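Local coordinates for non-toxic crystal protein (Bacillus thuringiensis, PDB 2D42) that is a non-toxic parasporal crystal protein of unknown activity whose structure closely resembles the beta-pore-forming toxins, at residues 22-28 / 177-183. Numbering follows the deposited sequence.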
loop_
_atom_site.group_PDB
_atom_site.type_symbol
_atom_site.label_atom_id
_atom_site.label_comp_id
_atom_site.label_asym_id
_atom_site.label_seq_id
_atom_site.Cartn_x
_atom_site.Cartn_y
_atom_site.Cartn_z
ATOM N N TYR A 22 12.960 35.928 22.965
ATOM C CA TYR A 22 14.207 35.186 22.831
ATOM C C TYR A 22 14.633 35.199 21.381
ATOM O O TYR A 22 13.881 35.610 20.500
ATOM C CB TYR A 22 14.037 33.713 23.192
ATOM C CG TYR A 22 13.620 33.384 24.598
ATOM C CD1 TYR A 22 13.969 34.201 25.668
ATOM C CD2 TYR A 22 12.947 32.191 24.868
ATOM C CE1 TYR A 22 13.664 33.834 26.978
ATOM C CE2 TYR A 22 12.639 31.815 26.170
ATOM C CZ TYR A 22 13.003 32.640 27.219
ATOM O OH TYR A 22 12.722 32.256 28.507
ATOM N N THR A 23 15.847 34.727 21.132
ATOM C CA THR A 23 16.337 34.604 19.771
ATOM C C THR A 23 16.328 33.106 19.476
ATOM O O THR A 23 16.918 32.322 20.223
ATOM C CB THR A 23 17.765 35.130 19.613
ATOM O OG1 THR A 23 17.767 36.556 19.780
ATOM C CG2 THR A 23 18.299 34.783 18.229
ATOM N N TYR A 24 15.634 32.709 18.410
ATOM C CA TYR A 24 15.558 31.299 18.035
ATOM C C TYR A 24 16.929 30.861 17.576
ATOM O O TYR A 24 17.502 31.446 16.657
ATOM C CB TYR A 24 14.551 31.082 16.901
ATOM C CG TYR A 24 14.572 29.682 16.309
ATOM C CD1 TYR A 24 13.982 28.601 16.975
ATOM C CD2 TYR A 24 15.180 29.440 15.080
ATOM C CE1 TYR A 24 13.995 27.314 16.422
ATOM C CE2 TYR A 24 15.203 28.161 14.518
ATOM C CZ TYR A 24 14.607 27.107 15.193
ATOM O OH TYR A 24 14.619 25.859 14.615
ATOM N N GLY A 25 17.464 29.836 18.222
ATOM C CA GLY A 25 18.771 29.351 17.837
ATOM C C GLY A 25 18.659 28.200 16.853
ATOM O O GLY A 25 19.100 28.299 15.705
ATOM N N SER A 26 18.063 27.104 17.305
ATOM C CA SER A 26 17.903 25.927 16.462
ATOM C C SER A 26 16.927 24.958 17.121
ATOM O O SER A 26 16.471 25.192 18.241
ATOM C CB SER A 26 19.260 25.248 16.271
ATOM O OG SER A 26 19.779 24.821 17.522
ATOM N N SER A 27 16.603 23.878 16.414
ATOM C CA SER A 27 15.697 22.859 16.931
ATOM C C SER A 27 15.947 21.554 16.187
ATOM O O SER A 27 16.387 21.556 15.034
ATOM C CB SER A 27 14.228 23.289 16.774
ATOM O OG SER A 27 13.867 23.462 15.412
ATOM N N TYR A 28 15.675 20.441 16.860
ATOM C CA TYR A 28 15.882 19.121 16.279
ATOM C C TYR A 28 15.122 18.079 17.088
ATOM O O TYR A 28 14.596 18.376 18.160
ATOM C CB TYR A 28 17.382 18.795 16.260
ATOM C CG TYR A 28 18.096 19.154 17.549
ATOM C CD1 TYR A 28 18.077 18.294 18.648
ATOM C CD2 TYR A 28 18.764 20.374 17.680
ATOM C CE1 TYR A 28 18.706 18.640 19.848
ATOM C CE2 TYR A 28 19.395 20.731 18.876
ATOM C CZ TYR A 28 19.361 19.860 19.953
ATOM O OH TYR A 28 19.980 20.203 21.134
ATOM N N GLY A 177 10.756 17.142 20.625
ATOM C CA GLY A 177 11.656 17.942 19.824
ATOM C C GLY A 177 12.489 18.737 20.814
ATOM O O GLY A 177 12.140 18.824 21.990
ATOM N N ILE A 178 13.599 19.297 20.358
ATOM C CA ILE A 178 14.449 20.097 21.228
ATOM C C ILE A 178 14.613 21.446 20.554
ATOM O O ILE A 178 14.925 21.512 19.367
ATOM C CB ILE A 178 15.857 19.479 21.407
ATOM C CG1 ILE A 178 15.759 18.116 22.098
ATOM C CG2 ILE A 178 16.733 20.433 22.202
ATOM C CD1 ILE A 178 15.128 18.157 23.475
ATOM N N ILE A 179 14.390 22.514 21.307
ATOM C CA ILE A 179 14.534 23.854 20.768
ATOM C C ILE A 179 15.508 24.668 21.612
ATOM O O ILE A 179 15.396 24.720 22.839
ATOM C CB ILE A 179 13.187 24.589 20.729
ATOM C CG1 ILE A 179 12.178 23.789 19.894
ATOM C CG2 ILE A 179 13.381 25.976 20.137
ATOM C CD1 ILE A 179 10.771 24.374 19.893
ATOM N N ARG A 180 16.464 25.301 20.940
ATOM C CA ARG A 180 17.464 26.119 21.609
ATOM C C ARG A 180 17.208 27.603 21.394
ATOM O O ARG A 180 17.093 28.065 20.262
ATOM C CB ARG A 180 18.855 25.767 21.086
ATOM C CG ARG A 180 19.255 24.347 21.373
ATOM C CD ARG A 180 20.682 24.068 20.945
ATOM N NE ARG A 180 21.228 22.988 21.750
ATOM C CZ ARG A 180 21.459 23.085 23.055
ATOM N NH1 ARG A 180 21.199 24.218 23.691
ATOM N NH2 ARG A 180 21.923 22.043 23.727
ATOM N N TYR A 181 17.123 28.342 22.492
ATOM C CA TYR A 181 16.895 29.785 22.456
ATOM C C TYR A 181 17.962 30.459 23.301
ATOM O O TYR A 181 18.608 29.820 24.135
ATOM C CB TYR A 181 15.569 30.152 23.110
ATOM C CG TYR A 181 14.348 29.428 22.630
ATOM C CD1 TYR A 181 13.685 29.831 21.471
ATOM C CD2 TYR A 181 13.792 28.398 23.390
ATOM C CE1 TYR A 181 12.487 29.234 21.088
ATOM C CE2 TYR A 181 12.595 27.791 23.014
ATOM C CZ TYR A 181 11.948 28.219 21.863
ATOM O OH TYR A 181 10.754 27.640 21.498
ATOM N N TYR A 182 18.138 31.759 23.108
ATOM C CA TYR A 182 19.081 32.480 23.937
ATOM C C TYR A 182 18.717 33.940 24.082
ATOM O O TYR A 182 18.030 34.525 23.230
ATOM C CB TYR A 182 20.514 32.356 23.415
ATOM C CG TYR A 182 20.750 32.920 22.043
ATOM C CD1 TYR A 182 20.543 32.142 20.908
ATOM C CD2 TYR A 182 21.213 34.225 21.875
ATOM C CE1 TYR A 182 20.798 32.642 19.640
ATOM C CE2 TYR A 182 21.473 34.740 20.602
ATOM C CZ TYR A 182 21.263 33.938 19.491
ATOM O OH TYR A 182 21.524 34.421 18.230
ATOM N N ARG A 183 19.153 34.504 25.203
ATOM C CA ARG A 183 18.950 35.905 25.514
ATOM C C ARG A 183 20.326 36.536 25.481
ATOM O O ARG A 183 21.223 36.124 26.219
ATOM C CB ARG A 183 18.379 36.092 26.914
ATOM C CG ARG A 183 16.881 36.000 27.035
ATOM C CD ARG A 183 16.504 36.299 28.475
ATOM N NE ARG A 183 16.877 37.658 28.871
ATOM C CZ ARG A 183 17.377 37.979 30.060
ATOM N NH1 ARG A 183 17.576 37.037 30.973
ATOM N NH2 ARG A 183 17.665 39.241 30.347
#
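R180 O accepts from G25 N at 2.7 Å and from S26 N at 3.3 Å. Both donors are tilted slightly from the carbonyl plane. G25 and S26 thus face one residue, R180, in a classic beta bulge between antiparallel strands 23-29 and 150-185. Strand 150-185 also pairs with 189-198 (I179 with Q195, Y181 with I193), so it has strands along both edges here. The return bond, R180 N to S26 O, is nearly straight at 175°. Past the bulge the register has moved by one residue, and Y28 pairs with I178.

T23, S26, Y28, I178, R180 and Y182 share one face. T23 CB sits over the face of the Y182 ring, 3.8 Å from its centroid, a CH-pi contact. Y182 CG lies between its backbone N and carbonyl carbon (chi1 62°), which folds the ring back over T23. The Y28 ring likewise bends over the neighbouring strand, and its CE1 meets I178 CB at 3.4 Å. R180 NE makes a weak bond to Y28 OH, 3.1 Å long and bent to 126°. The guanidinium has a stronger partner in E192, a salt bridge through NH1.

Y24, S27, I179 and Y181 lie on the other face, toward helix 5-19. Y24 OH and S27 OG are hydrogen-bonded at 2.6 Å, which ties the two sides of the bulge together. Y24 CE1 touches I179 CG2. Y181 turns its OH to Q195.

Both faces therefore carry tyrosine rings. On one they lie with R180 and T23, on the other with I179 and S27 against helix 5-19, and a doubly gripped carbonyl holds the bulge.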